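Local coordinates for protein sulfite reductase [ferredoxin] (Mycobacterium tuberculosis, PDB 1ZJ8) that reduces sulfite to sulfide with electrons from ferredoxin, using a siroheme and a [4Fe-4S] cluster, probably for the biosynthesis of sulfur-containing amino acids and cofactors, at residues L70-E84 / I97-V109. Residues are numbered along the deposited sequence; the frame is centred on the assembly and turned at random.
With SRM (siroheme), chain E.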
loop_
_atom_site.group_PDB
_atom_site.type_symbol
_atom_site.label_atom_id
_atom_site.label_comp_id
_atom_site.label_asym_id
_atom_site.label_seq_id
_atom_site.Cartn_x
_atom_site.Cartn_y
_atom_site.Cartn_z
ATOM N N LEU A 70 7.133 20.061 -11.191
ATOM C CA LEU A 70 8.011 18.894 -11.018
ATOM C C LEU A 70 7.858 18.230 -9.662
ATOM O O LEU A 70 7.614 17.036 -9.594
ATOM C CB LEU A 70 9.490 19.280 -11.202
ATOM C CG LEU A 70 10.569 18.201 -10.973
ATOM C CD1 LEU A 70 10.339 16.974 -11.842
ATOM C CD2 LEU A 70 11.947 18.777 -11.242
ATOM N N ARG A 71 7.987 19.002 -8.592
ATOM C CA ARG A 71 8.003 18.441 -7.234
ATOM C C ARG A 71 6.642 18.430 -6.509
ATOM O O ARG A 71 6.570 18.014 -5.349
ATOM C CB ARG A 71 9.039 19.189 -6.366
ATOM C CG ARG A 71 10.512 18.884 -6.700
ATOM C CD ARG A 71 11.470 19.639 -5.778
ATOM N NE ARG A 71 12.279 20.610 -6.517
ATOM C CZ ARG A 71 13.583 20.489 -6.799
ATOM N NH1 ARG A 71 14.294 19.429 -6.400
ATOM N NH2 ARG A 71 14.194 21.453 -7.485
ATOM N N GLY A 72 5.577 18.886 -7.175
ATOM C CA GLY A 72 4.265 19.030 -6.531
ATOM C C GLY A 72 3.110 18.609 -7.424
ATOM O O GLY A 72 2.485 17.567 -7.211
ATOM N N ARG A 73 2.828 19.418 -8.435
ATOM C CA ARG A 73 1.637 19.227 -9.245
ATOM C C ARG A 73 1.665 17.947 -10.096
ATOM O O ARG A 73 0.608 17.413 -10.446
ATOM C CB ARG A 73 1.419 20.474 -10.100
ATOM C CG ARG A 73 0.155 21.233 -9.747
ATOM C CD ARG A 73 0.076 22.657 -10.358
ATOM N NE ARG A 73 0.460 23.685 -9.375
ATOM C CZ ARG A 73 1.321 24.678 -9.588
ATOM N NH1 ARG A 73 1.899 24.839 -10.773
ATOM N NH2 ARG A 73 1.597 25.524 -8.608
ATOM N N PHE A 74 2.868 17.467 -10.422
ATOM C CA PHE A 74 3.064 16.182 -11.144
ATOM C C PHE A 74 2.427 14.994 -10.423
ATOM O O PHE A 74 1.911 14.068 -11.046
ATOM C CB PHE A 74 4.568 15.882 -11.316
ATOM C CG PHE A 74 5.137 16.287 -12.652
ATOM C CD1 PHE A 74 4.906 17.553 -13.181
ATOM C CD2 PHE A 74 5.945 15.404 -13.373
ATOM C CE1 PHE A 74 5.459 17.926 -14.413
ATOM C CE2 PHE A 74 6.501 15.773 -14.614
ATOM C CZ PHE A 74 6.258 17.030 -15.127
ATOM N N ARG A 75 2.475 15.033 -9.103
ATOM C CA ARG A 75 1.977 13.947 -8.278
ATOM C C ARG A 75 0.502 13.671 -8.542
ATOM O O ARG A 75 0.072 12.524 -8.558
ATOM C CB ARG A 75 2.219 14.275 -6.814
ATOM C CG ARG A 75 3.703 14.425 -6.510
ATOM C CD ARG A 75 3.923 14.728 -5.070
ATOM N NE ARG A 75 5.340 14.747 -4.758
ATOM C CZ ARG A 75 5.827 14.862 -3.531
ATOM N NH1 ARG A 75 5.016 14.967 -2.485
ATOM N NH2 ARG A 75 7.134 14.867 -3.346
ATOM N N TRP A 76 -0.271 14.711 -8.815
ATOM C CA TRP A 76 -1.692 14.534 -9.101
ATOM C C TRP A 76 -1.921 13.646 -10.308
ATOM O O TRP A 76 -3.073 13.295 -10.595
ATOM C CB TRP A 76 -2.382 15.883 -9.318
ATOM C CG TRP A 76 -2.928 16.455 -8.073
ATOM C CD1 TRP A 76 -4.237 16.525 -7.720
ATOM C CD2 TRP A 76 -2.180 17.034 -6.989
ATOM N NE1 TRP A 76 -4.359 17.123 -6.489
ATOM C CE2 TRP A 76 -3.111 17.449 -6.022
ATOM C CE3 TRP A 76 -0.817 17.256 -6.754
ATOM C CZ2 TRP A 76 -2.726 18.063 -4.832
ATOM C CZ3 TRP A 76 -0.433 17.866 -5.569
ATOM C CH2 TRP A 76 -1.382 18.262 -4.623
ATOM N N TRP A 77 -0.841 13.307 -11.018
ATOM C CA TRP A 77 -0.906 12.322 -12.090
ATOM C C TRP A 77 0.002 11.123 -11.850
ATOM O O TRP A 77 0.307 10.377 -12.776
ATOM C CB TRP A 77 -0.594 12.973 -13.434
ATOM C CG TRP A 77 -1.644 13.933 -13.814
ATOM C CD1 TRP A 77 -1.618 15.270 -13.621
ATOM C CD2 TRP A 77 -2.913 13.633 -14.416
ATOM N NE1 TRP A 77 -2.780 15.836 -14.073
ATOM C CE2 TRP A 77 -3.598 14.855 -14.568
ATOM C CE3 TRP A 77 -3.532 12.454 -14.848
ATOM C CZ2 TRP A 77 -4.880 14.941 -15.138
ATOM C CZ3 TRP A 77 -4.812 12.541 -15.408
ATOM C CH2 TRP A 77 -5.466 13.787 -15.546
ATOM N N GLY A 78 0.410 10.911 -10.605
ATOM C CA GLY A 78 1.220 9.743 -10.268
ATOM C C GLY A 78 2.645 9.768 -10.812
ATOM O O GLY A 78 3.258 8.701 -10.992
ATOM N N LEU A 79 3.172 10.977 -11.064
ATOM C CA LEU A 79 4.559 11.159 -11.494
ATOM C C LEU A 79 5.329 11.718 -10.339
ATOM O O LEU A 79 5.101 12.832 -9.892
ATOM C CB LEU A 79 4.666 12.078 -12.692
ATOM C CG LEU A 79 4.195 11.388 -13.972
ATOM C CD1 LEU A 79 3.723 12.415 -14.990
ATOM C CD2 LEU A 79 5.278 10.483 -14.567
ATOM N N TYR A 80 6.206 10.880 -9.824
ATOM C CA TYR A 80 7.056 11.196 -8.702
ATOM C C TYR A 80 8.495 11.102 -9.289
ATOM O O TYR A 80 8.820 10.209 -10.077
ATOM C CB TYR A 80 6.771 10.174 -7.572
ATOM C CG TYR A 80 5.906 10.583 -6.350
ATOM C CD1 TYR A 80 6.505 11.276 -5.294
ATOM C CD2 TYR A 80 4.529 10.170 -6.182
ATOM C CE1 TYR A 80 5.800 11.620 -4.142
ATOM C CE2 TYR A 80 3.824 10.511 -4.992
ATOM C CZ TYR A 80 4.474 11.242 -3.998
ATOM O OH TYR A 80 3.814 11.595 -2.850
ATOM N N THR A 81 9.328 12.074 -8.948
ATOM C CA THR A 81 10.722 12.131 -9.398
ATOM C C THR A 81 11.525 10.952 -8.783
ATOM O O THR A 81 11.313 10.624 -7.612
ATOM C CB THR A 81 11.305 13.500 -8.967
ATOM O OG1 THR A 81 12.205 13.989 -9.970
ATOM C CG2 THR A 81 11.965 13.429 -7.583
ATOM N N GLN A 82 12.428 10.308 -9.527
ATOM C CA GLN A 82 13.193 9.189 -8.937
ATOM C C GLN A 82 14.624 9.578 -8.489
ATOM O O GLN A 82 15.176 10.584 -8.940
ATOM C CB GLN A 82 13.172 7.942 -9.852
ATOM C CG GLN A 82 14.095 7.933 -11.085
ATOM C CD GLN A 82 14.289 6.516 -11.692
ATOM O OE1 GLN A 82 13.334 5.865 -12.137
ATOM N NE2 GLN A 82 15.544 6.058 -11.726
ATOM N N ARG A 83 15.209 8.768 -7.596
ATOM C CA ARG A 83 16.529 9.044 -6.975
ATOM C C ARG A 83 17.703 8.834 -7.948
ATOM O O ARG A 83 17.843 7.761 -8.556
ATOM C CB ARG A 83 16.753 8.165 -5.728
ATOM C CG ARG A 83 18.023 8.498 -4.884
ATOM C CD ARG A 83 18.474 7.295 -4.027
ATOM N NE ARG A 83 19.528 7.558 -3.035
ATOM C CZ ARG A 83 19.347 8.176 -1.862
ATOM N NH1 ARG A 83 18.160 8.670 -1.535
ATOM N NH2 ARG A 83 20.362 8.327 -1.010
ATOM N N GLU A 84 18.547 9.867 -8.075
ATOM C CA GLU A 84 19.770 9.779 -8.879
ATOM C C GLU A 84 20.687 8.702 -8.291
ATOM O O GLU A 84 20.684 8.440 -7.068
ATOM C CB GLU A 84 20.503 11.133 -8.939
ATOM C CG GLU A 84 21.624 11.202 -9.974
ATOM C CD GLU A 84 21.108 10.991 -11.378
ATOM O OE1 GLU A 84 20.591 11.957 -11.955
ATOM O OE2 GLU A 84 21.198 9.862 -11.901
ATOM N N ILE A 97 17.953 17.946 -2.187
ATOM C CA ILE A 97 16.981 17.654 -3.262
ATOM C C ILE A 97 17.570 17.696 -4.657
ATOM O O ILE A 97 17.412 16.755 -5.414
ATOM C CB ILE A 97 15.749 18.641 -3.316
ATOM C CG1 ILE A 97 15.884 19.831 -2.329
ATOM C CG2 ILE A 97 14.424 17.831 -3.169
ATOM C CD1 ILE A 97 15.754 21.226 -2.962
ATOM N N ASP A 98 18.216 18.809 -4.999
ATOM C CA ASP A 98 18.698 19.052 -6.372
ATOM C C ASP A 98 19.670 17.976 -6.862
ATOM O O ASP A 98 19.685 17.652 -8.046
ATOM C CB ASP A 98 19.375 20.421 -6.474
ATOM C CG ASP A 98 18.392 21.572 -6.374
ATOM O OD1 ASP A 98 18.177 22.250 -7.403
ATOM O OD2 ASP A 98 17.839 21.803 -5.272
ATOM N N LYS A 99 20.477 17.440 -5.940
ATOM C CA LYS A 99 21.402 16.322 -6.237
ATOM C C LYS A 99 20.680 14.990 -6.416
ATOM O O LYS A 99 20.919 14.261 -7.385
ATOM C CB LYS A 99 22.437 16.129 -5.113
ATOM C CG LYS A 99 23.623 17.079 -5.161
ATOM C CD LYS A 99 24.515 16.789 -6.370
ATOM C CE LYS A 99 25.728 17.720 -6.405
ATOM N NZ LYS A 99 26.602 17.410 -7.563
ATOM N N LEU A 100 19.815 14.681 -5.447
ATOM C CA LEU A 100 19.080 13.415 -5.404
ATOM C C LEU A 100 17.993 13.294 -6.480
ATOM O O LEU A 100 17.531 12.199 -6.770
ATOM C CB LEU A 100 18.454 13.229 -4.030
ATOM C CG LEU A 100 19.449 13.087 -2.888
ATOM C CD1 LEU A 100 18.751 13.315 -1.556
ATOM C CD2 LEU A 100 20.143 11.729 -2.936
ATOM N N GLU A 101 17.594 14.418 -7.068
ATOM C CA GLU A 101 16.539 14.455 -8.081
ATOM C C GLU A 101 17.081 14.126 -9.474
ATOM O O GLU A 101 17.714 14.971 -10.098
ATOM C CB GLU A 101 15.927 15.857 -8.078
ATOM C CG GLU A 101 14.737 16.050 -8.981
ATOM C CD GLU A 101 13.722 17.001 -8.359
ATOM O OE1 GLU A 101 13.513 18.123 -8.905
ATOM O OE2 GLU A 101 13.159 16.620 -7.299
ATOM N N ALA A 102 16.828 12.908 -9.954
ATOM C CA ALA A 102 17.263 12.478 -11.294
ATOM C C ALA A 102 16.344 13.007 -12.379
ATOM O O ALA A 102 15.314 13.620 -12.083
ATOM C CB ALA A 102 17.328 10.958 -11.388
ATOM N N LYS A 103 16.723 12.744 -13.636
ATOM C CA LYS A 103 15.949 13.184 -14.814
ATOM C C LYS A 103 14.911 12.139 -15.222
ATOM O O LYS A 103 14.392 12.184 -16.349
ATOM C CB LYS A 103 16.860 13.493 -16.025
ATOM C CG LYS A 103 16.966 12.358 -17.127
ATOM C CD LYS A 103 17.517 12.903 -18.456
ATOM C CE LYS A 103 17.930 11.804 -19.425
ATOM N NZ LYS A 103 16.767 11.309 -20.191
ATOM N N TYR A 104 14.614 11.199 -14.323
ATOM C CA TYR A 104 13.691 10.100 -14.607
ATOM C C TYR A 104 12.564 10.074 -13.576
ATOM O O TYR A 104 12.687 10.649 -12.496
ATOM C CB TYR A 104 14.460 8.775 -14.614
ATOM C CG TYR A 104 15.448 8.629 -15.762
ATOM C CD1 TYR A 104 15.005 8.302 -17.040
ATOM C CD2 TYR A 104 16.824 8.814 -15.566
ATOM C CE1 TYR A 104 15.890 8.163 -18.092
ATOM C CE2 TYR A 104 17.727 8.685 -16.613
ATOM C CZ TYR A 104 17.255 8.355 -17.880
ATOM O OH TYR A 104 18.119 8.198 -18.958
ATOM N N PHE A 105 11.465 9.411 -13.921
ATOM C CA PHE A 105 10.269 9.374 -13.069
ATOM C C PHE A 105 9.851 7.966 -12.672
ATOM O O PHE A 105 9.928 7.028 -13.465
ATOM C CB PHE A 105 9.084 10.025 -13.797
ATOM C CG PHE A 105 9.262 11.494 -14.038
ATOM C CD1 PHE A 105 9.801 11.957 -15.245
ATOM C CD2 PHE A 105 8.914 12.419 -13.053
ATOM C CE1 PHE A 105 9.985 13.317 -15.471
ATOM C CE2 PHE A 105 9.088 13.781 -13.266
ATOM C CZ PHE A 105 9.627 14.234 -14.480
ATOM N N MET A 106 9.399 7.832 -11.439
ATOM C CA MET A 106 8.546 6.727 -11.071
ATOM C C MET A 106 7.148 7.106 -11.584
ATOM O O MET A 106 6.693 8.241 -11.382
ATOM C CB MET A 106 8.510 6.556 -9.549
ATOM C CG MET A 106 7.653 5.373 -9.048
ATOM S SD MET A 106 5.845 5.683 -8.970
ATOM C CE MET A 106 5.727 6.507 -7.371
ATOM N N MET A 107 6.469 6.176 -12.252
ATOM C CA MET A 107 5.077 6.396 -12.640
ATOM C C MET A 107 4.170 5.301 -12.063
ATOM O O MET A 107 4.466 4.111 -12.187
ATOM C CB MET A 107 4.939 6.479 -14.149
ATOM C CG MET A 107 3.542 6.920 -14.579
ATOM S SD MET A 107 3.370 7.136 -16.380
ATOM C CE MET A 107 3.364 5.449 -16.938
ATOM N N ARG A 108 3.067 5.723 -11.447
ATOM C CA ARG A 108 2.203 4.857 -10.643
ATOM C C ARG A 108 0.848 4.714 -11.312
ATOM O O ARG A 108 0.137 5.701 -11.504
ATOM C CB ARG A 108 2.016 5.472 -9.241
ATOM C CG ARG A 108 1.137 4.667 -8.262
ATOM C CD ARG A 108 1.004 5.357 -6.889
ATOM N NE ARG A 108 2.262 5.355 -6.140
ATOM C CZ ARG A 108 2.423 5.871 -4.920
ATOM N NH1 ARG A 108 1.422 6.447 -4.264
ATOM N NH2 ARG A 108 3.597 5.809 -4.326
ATOM N N VAL A 109 0.485 3.485 -11.653
ATOM C CA VAL A 109 -0.789 3.240 -12.295
ATOM C C VAL A 109 -1.845 2.954 -11.244
ATOM O O VAL A 109 -1.655 2.089 -10.390
ATOM C CB VAL A 109 -0.720 2.062 -13.274
ATOM C CG1 VAL A 109 -2.037 1.922 -14.023
ATOM C CG2 VAL A 109 0.443 2.254 -14.263
HETATM FE FE SRM E . 4.233 5.413 0.329
HETATM C CHA SRM E . 6.028 8.312 0.114
HETATM C CHB SRM E . 6.391 3.939 -1.765
HETATM C CHC SRM E . 2.492 2.669 0.501
HETATM C CHD SRM E . 3.631 6.030 3.675
HETATM N NA SRM E . 5.763 6.062 -0.783
HETATM C C1A SRM E . 6.284 7.307 -0.843
HETATM C C2A SRM E . 7.173 7.535 -2.026
HETATM C CMA SRM E . 6.396 8.209 -3.115
HETATM C CDA SRM E . 8.455 8.233 -1.665
HETATM C CEA SRM E . 8.625 9.684 -1.985
HETATM O O3A SRM E . 7.865 10.501 -1.455
HETATM O O4A SRM E . 9.504 10.066 -2.772
HETATM C C3A SRM E . 7.500 6.126 -2.389
HETATM C CAA SRM E . 7.570 5.863 -3.856
HETATM C CBA SRM E . 9.017 6.115 -4.185
HETATM C CCA SRM E . 9.468 5.240 -5.309
HETATM O O1A SRM E . 9.080 4.052 -5.344
HETATM O O2A SRM E . 10.205 5.737 -6.195
HETATM C C4A SRM E . 6.495 5.329 -1.630
HETATM N NB SRM E . 4.343 3.688 -0.607
HETATM C C1B SRM E . 5.240 3.212 -1.474
HETATM C C2B SRM E . 4.891 1.887 -2.090
HETATM C CMB SRM E . 5.233 1.770 -3.549
HETATM C CDB SRM E . 5.650 0.839 -1.347
HETATM C CEB SRM E . 5.492 -0.578 -1.772
HETATM O O3B SRM E . 6.422 -1.230 -2.294
HETATM O O4B SRM E . 4.386 -1.088 -1.592
HETATM C C3B SRM E . 3.415 1.843 -1.754
HETATM C CAB SRM E . 2.598 2.524 -2.821
HETATM C CBB SRM E . 1.190 2.015 -2.859
HETATM C CCB SRM E . 0.352 2.870 -3.766
HETATM O O1B SRM E . 0.054 2.487 -4.894
HETATM O O2B SRM E . -0.081 3.956 -3.394
HETATM C C4B SRM E . 3.386 2.766 -0.567
HETATM N NC SRM E . 3.379 4.486 1.793
HETATM C C1C SRM E . 2.536 3.442 1.652
HETATM C C2C SRM E . 2.016 2.980 2.853
HETATM C CDC SRM E . 1.277 1.718 3.149
HETATM C CEC SRM E . -0.190 1.629 2.988
HETATM O O3C SRM E . -0.817 2.556 2.426
HETATM O O4C SRM E . -0.720 0.610 3.453
HETATM C C3C SRM E . 2.407 3.936 3.742
HETATM C CAC SRM E . 2.010 3.797 5.175
HETATM C CBC SRM E . 0.566 3.982 5.590
HETATM C CCC SRM E . 0.269 5.469 5.680
HETATM O O1C SRM E . 0.197 6.171 4.636
HETATM O O2C SRM E . 0.129 5.950 6.834
HETATM C C4C SRM E . 3.165 4.864 3.076
HETATM N ND SRM E . 4.440 7.030 1.529
HETATM C C1D SRM E . 4.300 6.963 2.863
HETATM C C2D SRM E . 4.980 8.048 3.448
HETATM C CAD SRM E . 4.559 8.664 4.770
HETATM C CBD SRM E . 3.602 9.815 4.752
HETATM C CCD SRM E . 3.018 10.417 5.998
HETATM O O1D SRM E . 1.782 10.304 6.154
HETATM O O2D SRM E . 3.744 11.004 6.845
HETATM C C3D SRM E . 5.537 8.770 2.405
HETATM C CDD SRM E . 5.961 10.212 2.481
HETATM C CED SRM E . 4.979 11.362 2.447
HETATM O O3D SRM E . 3.804 11.194 2.120
HETATM O O4D SRM E . 5.329 12.512 2.749
HETATM C C4D SRM E . 5.193 8.131 1.225
#
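Tyr80 and Met106 form a hydrogen-bonded pair at the heart of an antiparallel strand pairing (79-83 with 104-109, axes at 131°), Tyr80 N giving a nearly straight bond of 3.1 Å to Met106 O. A beta bulge shifts the register by two between Thr81 and Arg83, as the partner chain turns a corner at Lys103; Gln82 spans the shift, its N bonding to Tyr104 O and its O receiving Ala102 N, and beyond it Glu84 N bonds to Leu100 O.

Tyr80 and Met106 point to the siroheme face. The Tyr80 ring carries the siroheme methyl CMA over its centre, while the Met106 chain turns at chi2 (-81°), bringing CE to 3.8 Å from Tyr80 CB. Siroheme O2B lies over one face of the Arg108 guanidinium, 3.0 Å from NH1, while Arg108 NE bonds to Gln145 OE1. Tyr80 CE2 is joined covalently to Cys172 SG, the Tyr-Cys link of this active site.

On the opposite face, with Leu79, Phe105 meets Phe74 with ring planes 25° apart but slid so that they barely overlap (Phe105 CZ to Phe74 CE2, 3.5 Å); Leu70 CD1 and Leu79 CD2 close in around Phe105. The Glu101 carboxylate lies over one face of the Arg71 guanidinium, a salt bridge of charges alone, with OE1 less surely placed. Leu100 CD2 sits centrally over the Arg83 guanidinium, whose NH2 bonds to Tyr87 O; the Arg83 side chain is about 6 Å from that of Cys434, at the [4Fe-4S] site.

Strand 104-109, in the first ferredoxin-like half domain, lies between edge strand 79-83 and strand 144-149, this side of the five-stranded sheet bringing Tyr80, Met106 and Arg108 into the siroheme pocket; helix 49-60 packs on Phe74.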